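FixK2 protein (PDB 4I2O) probably acts as a DNA-binding transcription factor of the CRP/FNR superfamily, linked to the regulation of nitrogen fixation. Local coordinates at residues T163-M168 with R200-L205; L211-S214 with Q218-L221. The protein carries 1 engineered substitution. All blocks are in the same frame, centred on the assembly; numbering follows the deposited sequence.

Interaction 1: T163-M168 with R200-L205; sequences TFLLEM and RALSQL. With nucleotides of chain C.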
loop_
_atom_site.group_PDB
_atom_site.type_symbol
_atom_site.label_atom_id
_atom_site.label_comp_id
_atom_site.label_asym_id
_atom_site.label_seq_id
_atom_site.Cartn_x
_atom_site.Cartn_y
_atom_site.Cartn_z
ATOM N N THR A 163 13.819 -7.973 5.649
ATOM C CA THR A 163 13.394 -6.572 5.350
ATOM C C THR A 163 12.984 -5.877 6.650
ATOM O O THR A 163 13.402 -4.751 6.920
ATOM C CB THR A 163 12.215 -6.536 4.371
ATOM O OG1 THR A 163 12.680 -7.136 3.186
ATOM C CG2 THR A 163 11.823 -5.045 4.044
ATOM N N PHE A 164 12.158 -6.556 7.441
ATOM C CA PHE A 164 11.630 -6.014 8.679
ATOM C C PHE A 164 12.772 -5.652 9.609
ATOM O O PHE A 164 12.812 -4.528 10.179
ATOM C CB PHE A 164 10.713 -7.039 9.347
ATOM C CG PHE A 164 10.398 -6.713 10.795
ATOM C CD1 PHE A 164 9.398 -5.743 11.085
ATOM C CD2 PHE A 164 11.051 -7.360 11.820
ATOM C CE1 PHE A 164 9.059 -5.418 12.395
ATOM C CE2 PHE A 164 10.757 -7.041 13.197
ATOM C CZ PHE A 164 9.731 -6.067 13.466
ATOM N N LEU A 165 13.709 -6.567 9.843
ATOM C CA LEU A 165 14.842 -6.265 10.768
ATOM C C LEU A 165 15.669 -5.062 10.318
ATOM O O LEU A 165 16.066 -4.206 11.112
ATOM C CB LEU A 165 15.768 -7.441 10.833
ATOM C CG LEU A 165 15.183 -8.636 11.583
ATOM C CD1 LEU A 165 15.991 -9.947 11.324
ATOM C CD2 LEU A 165 14.987 -8.344 13.096
ATOM N N LEU A 166 15.945 -4.974 9.029
ATOM C CA LEU A 166 16.626 -3.794 8.512
ATOM C C LEU A 166 15.857 -2.480 8.654
ATOM O O LEU A 166 16.459 -1.442 8.955
ATOM C CB LEU A 166 17.053 -4.029 7.059
ATOM C CG LEU A 166 18.143 -5.114 6.827
ATOM C CD1 LEU A 166 18.122 -5.459 5.328
ATOM C CD2 LEU A 166 19.517 -4.631 7.247
ATOM N N GLU A 167 14.541 -2.518 8.411
ATOM C CA GLU A 167 13.699 -1.339 8.625
ATOM C C GLU A 167 13.743 -0.932 10.107
ATOM O O GLU A 167 13.895 0.273 10.464
ATOM C CB GLU A 167 12.251 -1.639 8.216
ATOM C CG GLU A 167 11.379 -0.407 8.417
ATOM C CD GLU A 167 9.917 -0.621 8.135
ATOM O OE1 GLU A 167 9.414 -1.772 8.063
ATOM O OE2 GLU A 167 9.234 0.393 7.978
ATOM N N MET A 168 13.537 -1.897 10.987
ATOM C CA MET A 168 13.590 -1.541 12.432
ATOM C C MET A 168 14.959 -1.069 12.902
ATOM O O MET A 168 15.050 -0.182 13.760
ATOM C CB MET A 168 13.214 -2.763 13.238
ATOM C CG MET A 168 11.744 -3.211 13.127
ATOM S SD MET A 168 10.539 -1.928 13.603
ATOM C CE MET A 168 9.987 -1.305 12.019
ATOM N N ARG A 200 10.843 -18.807 13.622
ATOM C CA ARG A 200 11.786 -19.710 12.990
ATOM C C ARG A 200 12.842 -18.992 12.189
ATOM O O ARG A 200 14.019 -19.393 12.208
ATOM C CB ARG A 200 11.044 -20.750 12.051
ATOM C CG ARG A 200 9.947 -21.555 12.768
ATOM C CD ARG A 200 9.258 -22.621 11.792
ATOM N NE ARG A 200 7.882 -22.894 12.211
ATOM C CZ ARG A 200 7.560 -23.688 13.226
ATOM N NH1 ARG A 200 8.510 -24.307 13.949
ATOM N NH2 ARG A 200 6.277 -23.854 13.534
ATOM N N ALA A 201 12.443 -17.932 11.480
ATOM C CA ALA A 201 13.378 -17.187 10.662
ATOM C C ALA A 201 14.368 -16.479 11.584
ATOM O O ALA A 201 15.584 -16.467 11.333
ATOM C CB ALA A 201 12.636 -16.143 9.806
ATOM N N LEU A 202 13.853 -15.880 12.660
ATOM C CA LEU A 202 14.750 -15.241 13.657
ATOM C C LEU A 202 15.688 -16.253 14.302
ATOM O O LEU A 202 16.878 -15.977 14.498
ATOM C CB LEU A 202 13.942 -14.508 14.731
ATOM C CG LEU A 202 13.157 -13.331 14.215
ATOM C CD1 LEU A 202 12.268 -12.818 15.386
ATOM C CD2 LEU A 202 14.111 -12.195 13.755
ATOM N N SER A 203 15.178 -17.439 14.625
ATOM C CA SER A 203 16.054 -18.496 15.153
ATOM C C SER A 203 17.169 -18.875 14.206
ATOM O O SER A 203 18.308 -19.072 14.604
ATOM C CB SER A 203 15.273 -19.765 15.536
ATOM O OG SER A 203 14.474 -19.566 16.705
ATOM N N GLN A 204 16.819 -19.003 12.931
ATOM C CA GLN A 204 17.805 -19.328 11.940
ATOM C C GLN A 204 18.879 -18.242 11.790
ATOM O O GLN A 204 20.070 -18.581 11.662
ATOM C CB GLN A 204 17.055 -19.571 10.604
ATOM C CG GLN A 204 17.904 -20.021 9.445
ATOM C CD GLN A 204 17.045 -20.222 8.207
ATOM O OE1 GLN A 204 15.814 -20.351 8.314
ATOM N NE2 GLN A 204 17.674 -20.212 7.030
ATOM N N LEU A 205 18.463 -16.961 11.809
ATOM C CA LEU A 205 19.414 -15.828 11.659
ATOM C C LEU A 205 20.357 -15.810 12.848
ATOM O O LEU A 205 21.573 -15.555 12.705
ATOM C CB LEU A 205 18.686 -14.469 11.529
ATOM C CG LEU A 205 17.795 -14.355 10.287
ATOM C CD1 LEU A 205 16.856 -13.086 10.383
ATOM C CD2 LEU A 205 18.714 -14.306 9.052
ATOM P P DG C 10 13.546 -28.605 17.357
ATOM O OP1 DG C 10 14.607 -29.513 17.839
ATOM O OP2 DG C 10 13.680 -27.865 16.087
ATOM O "O5'" DG C 10 12.182 -29.426 17.212
ATOM C "C5'" DG C 10 11.698 -30.163 18.349
ATOM C "C4'" DG C 10 10.394 -30.805 17.886
ATOM O "O4'" DG C 10 9.346 -29.789 17.798
ATOM C "C3'" DG C 10 10.449 -31.537 16.531
ATOM O "O3'" DG C 10 9.880 -32.791 16.819
ATOM C "C2'" DG C 10 9.562 -30.690 15.636
ATOM C "C1'" DG C 10 8.587 -30.076 16.628
ATOM N N9 DG C 10 7.968 -28.800 16.198
ATOM C C8 DG C 10 8.581 -27.616 15.822
ATOM N N7 DG C 10 7.729 -26.677 15.520
ATOM C C5 DG C 10 6.479 -27.252 15.746
ATOM C C6 DG C 10 5.193 -26.701 15.626
ATOM O O6 DG C 10 4.915 -25.535 15.305
ATOM N N1 DG C 10 4.204 -27.607 15.982
ATOM C C2 DG C 10 4.441 -28.911 16.372
ATOM N N2 DG C 10 3.356 -29.666 16.643
ATOM N N3 DG C 10 5.660 -29.436 16.537
ATOM C C4 DG C 10 6.620 -28.566 16.163
ATOM P P DT C 9 14.589 -22.318 19.309
ATOM O OP1 DT C 9 15.871 -22.605 19.982
ATOM O OP2 DT C 9 14.540 -21.622 18.002
ATOM O "O5'" DT C 9 13.739 -23.656 19.055
ATOM C "C5'" DT C 9 13.649 -24.650 20.144
ATOM C "C4'" DT C 9 12.589 -25.611 19.656
ATOM O "O4'" DT C 9 11.287 -24.980 19.507
ATOM C "C3'" DT C 9 12.867 -26.218 18.282
ATOM O "O3'" DT C 9 13.239 -27.573 18.555
ATOM C "C2'" DT C 9 11.533 -26.189 17.569
ATOM C "C1'" DT C 9 10.543 -25.816 18.647
ATOM N N1 DT C 9 9.342 -25.008 18.248
ATOM C C2 DT C 9 8.104 -25.487 18.672
ATOM O O2 DT C 9 7.940 -26.554 19.293
ATOM N N3 DT C 9 7.031 -24.714 18.336
ATOM C C4 DT C 9 7.064 -23.507 17.668
ATOM O O4 DT C 9 6.022 -22.880 17.446
ATOM C C5 DT C 9 8.373 -23.038 17.264
ATOM C C7 DT C 9 8.471 -21.710 16.507
ATOM C C6 DT C 9 9.446 -23.775 17.608
#
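Leu165 reaches from helix 157-172 toward helix 195-207 and lays both its methyls against Leu202, CD1 also meeting Leu205. CD1 meets CD1 of Leu205 tip to tip at 3.4 Å, tighter than usual for two methyl carbons, and the same methyl lies 3.8 Å from CD2 of Leu202, whose side chain runs at a slant to that of Leu165. CD2 of Leu165 also touches CD2 of Leu202. Leucine suits this buried seam: a flexible branched chain carries a methyl far enough from each helix to meet its neighbour's, although the backbones stay well apart; Leu227 packs against both Leu165 and Leu205 from helix 224-228.

Helix 195-207 is the recognition helix of the Crp-like helix-turn-helix, following helix 184-191, and its other side faces DNA. There the contact is largely polar. Arg200, extended from CG to NE, reads the major-groove edge of guanine DG10 of chain C with two bonds: NH1 to N7 (2.9 Å, 153° at the hydrogen) and NH2 to O6 (2.8 Å, 157°). O6 lies in the guanidinium plane, while the thymine methyl C7 of DT9 of chain C sits 3.6 Å above one face. A methionine here would probably leave both N7 and O6 without their donors and lose the two-pronged recognition of guanine. Ser203 OG is modelled against phosphate oxygen OP2 of DT9 of chain C, so close that the geometry of this hydrogen bond is doubtful.

Interaction 2: L211-S214 with Q218-L221; sequences LGFS and QIVL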
loop_
_atom_site.group_PDB
_atom_site.type_symbol
_atom_site.label_atom_id
_atom_site.label_comp_id
_atom_site.label_asym_id
_atom_site.label_seq_id
_atom_site.Cartn_x
_atom_site.Cartn_y
_atom_site.Cartn_z
ATOM N N LEU A 211 22.309 -12.243 13.839
ATOM C CA LEU A 211 21.854 -11.340 14.874
ATOM C C LEU A 211 22.167 -11.930 16.226
ATOM O O LEU A 211 22.446 -13.121 16.334
ATOM C CB LEU A 211 20.365 -11.088 14.764
ATOM C CG LEU A 211 19.384 -12.241 14.725
ATOM C CD1 LEU A 211 18.950 -12.695 16.139
ATOM C CD2 LEU A 211 18.178 -11.804 13.913
ATOM N N GLY A 212 22.096 -11.085 17.236
ATOM C CA GLY A 212 22.344 -11.506 18.614
ATOM C C GLY A 212 21.032 -11.217 19.335
ATOM O O GLY A 212 20.319 -10.281 18.936
ATOM N N PHE A 213 20.742 -11.952 20.419
ATOM C CA PHE A 213 19.576 -11.662 21.271
ATOM C C PHE A 213 20.021 -11.343 22.680
ATOM O O PHE A 213 21.003 -11.899 23.177
ATOM C CB PHE A 213 18.649 -12.884 21.415
ATOM C CG PHE A 213 17.807 -13.179 20.202
ATOM C CD1 PHE A 213 16.781 -12.326 19.851
ATOM C CD2 PHE A 213 17.983 -14.351 19.507
ATOM C CE1 PHE A 213 15.969 -12.624 18.737
ATOM C CE2 PHE A 213 17.186 -14.662 18.428
ATOM C CZ PHE A 213 16.181 -13.774 18.045
ATOM N N SER A 214 19.276 -10.452 23.332
ATOM C CA SER A 214 19.459 -10.191 24.758
ATOM C C SER A 214 18.069 -10.272 25.369
ATOM O O SER A 214 17.547 -9.298 25.923
ATOM C CB SER A 214 20.074 -8.822 24.988
ATOM O OG SER A 214 21.473 -8.903 24.842
ATOM N N GLN A 218 15.104 -7.855 22.234
ATOM C CA GLN A 218 16.298 -6.994 22.212
ATOM C C GLN A 218 17.262 -7.613 21.229
ATOM O O GLN A 218 17.848 -8.628 21.509
ATOM C CB GLN A 218 16.927 -6.943 23.580
ATOM C CG GLN A 218 15.955 -6.424 24.585
ATOM C CD GLN A 218 15.941 -4.945 24.584
ATOM O OE1 GLN A 218 16.848 -4.293 24.024
ATOM N NE2 GLN A 218 14.914 -4.375 25.192
ATOM N N ILE A 219 17.420 -7.020 20.062
ATOM C CA ILE A 219 18.106 -7.715 18.964
ATOM C C ILE A 219 19.248 -6.849 18.486
ATOM O O ILE A 219 19.089 -5.635 18.387
ATOM C CB ILE A 219 17.151 -8.003 17.795
ATOM C CG1 ILE A 219 16.131 -9.071 18.205
ATOM C CG2 ILE A 219 17.929 -8.420 16.597
ATOM C CD1 ILE A 219 15.062 -9.409 17.149
ATOM N N VAL A 220 20.407 -7.455 18.217
ATOM C CA VAL A 220 21.583 -6.684 17.779
ATOM C C VAL A 220 21.917 -7.307 16.443
ATOM O O VAL A 220 22.198 -8.511 16.379
ATOM C CB VAL A 220 22.804 -6.822 18.723
ATOM C CG1 VAL A 220 24.031 -6.187 18.101
ATOM C CG2 VAL A 220 22.594 -6.086 20.026
ATOM N N LEU A 221 21.855 -6.533 15.359
ATOM C CA LEU A 221 22.282 -7.072 14.061
ATOM C C LEU A 221 23.799 -7.118 14.017
ATOM O O LEU A 221 24.475 -6.099 14.190
ATOM C CB LEU A 221 21.782 -6.207 12.897
ATOM C CG LEU A 221 20.285 -6.033 12.852
ATOM C CD1 LEU A 221 19.959 -5.226 11.557
ATOM C CD2 LEU A 221 19.641 -7.454 12.785
#
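Gly212 and Val220 form the hydrogen-bonded pair at the heart of this antiparallel ladder. Gly212 N donates to Val220 O over 2.7 Å, with the donor in the carbonyl plane, and Val220 N returns a bond of 2.9 Å to Gly212 O. A third bond, from Ser214 N to Gln218 O (2.9 Å), holds the end nearer the turn. Between these rungs the CA of Ile219 lies 3.4 Å from Gly212 O, a CA-H...O contact.

Leu211, Phe213, Ile219 and Leu221 share one face. Phe213 and Ile219, a non-hydrogen-bonded pair, lie side by side and point the same way, with CE1 of the ring 3.6 Å from Ile219 CG1. With CG between the backbone N and the carbonyl carbon (chi1 54°), Leu211 carries CD1 over one face of the Phe213 ring near its rim; its CB touches Ile219 CG2 at 4.1 Å. These large apolar residues suit a face turned to helices: Leu211 and Phe213 both pack on Leu202, while the Phe213 ring also meets His206. Ile219 bonds through its backbone to Met178 on strand 177-179, making 218-221 the central strand of a three-stranded antiparallel sheet, in which 211-213 and 218-221 form the hairpin wing of a winged helix-turn-helix.

Overall arrangement
From the N terminus, helix 157-172 supplies the first segment of interaction 1. The chain then passes through strand 177-179 and helix 184-191 before helix 195-207 brings the second, closing a loop of 31 residues. Interaction 2 opens only after that and closes a tight turn, with three residues between 211-214 and 218-221. The two contacts therefore stand in series, neither nested nor crossed, yet their centres lie 10 Å apart within the helix-turn-helix domain. They share a hydrophobic core: CD2 of Leu211 reaches both Leu165 and Leu205, and Leu221 packs on the backbone of Leu165. This joins the hairpin to both helices behind the DNA-reading surface.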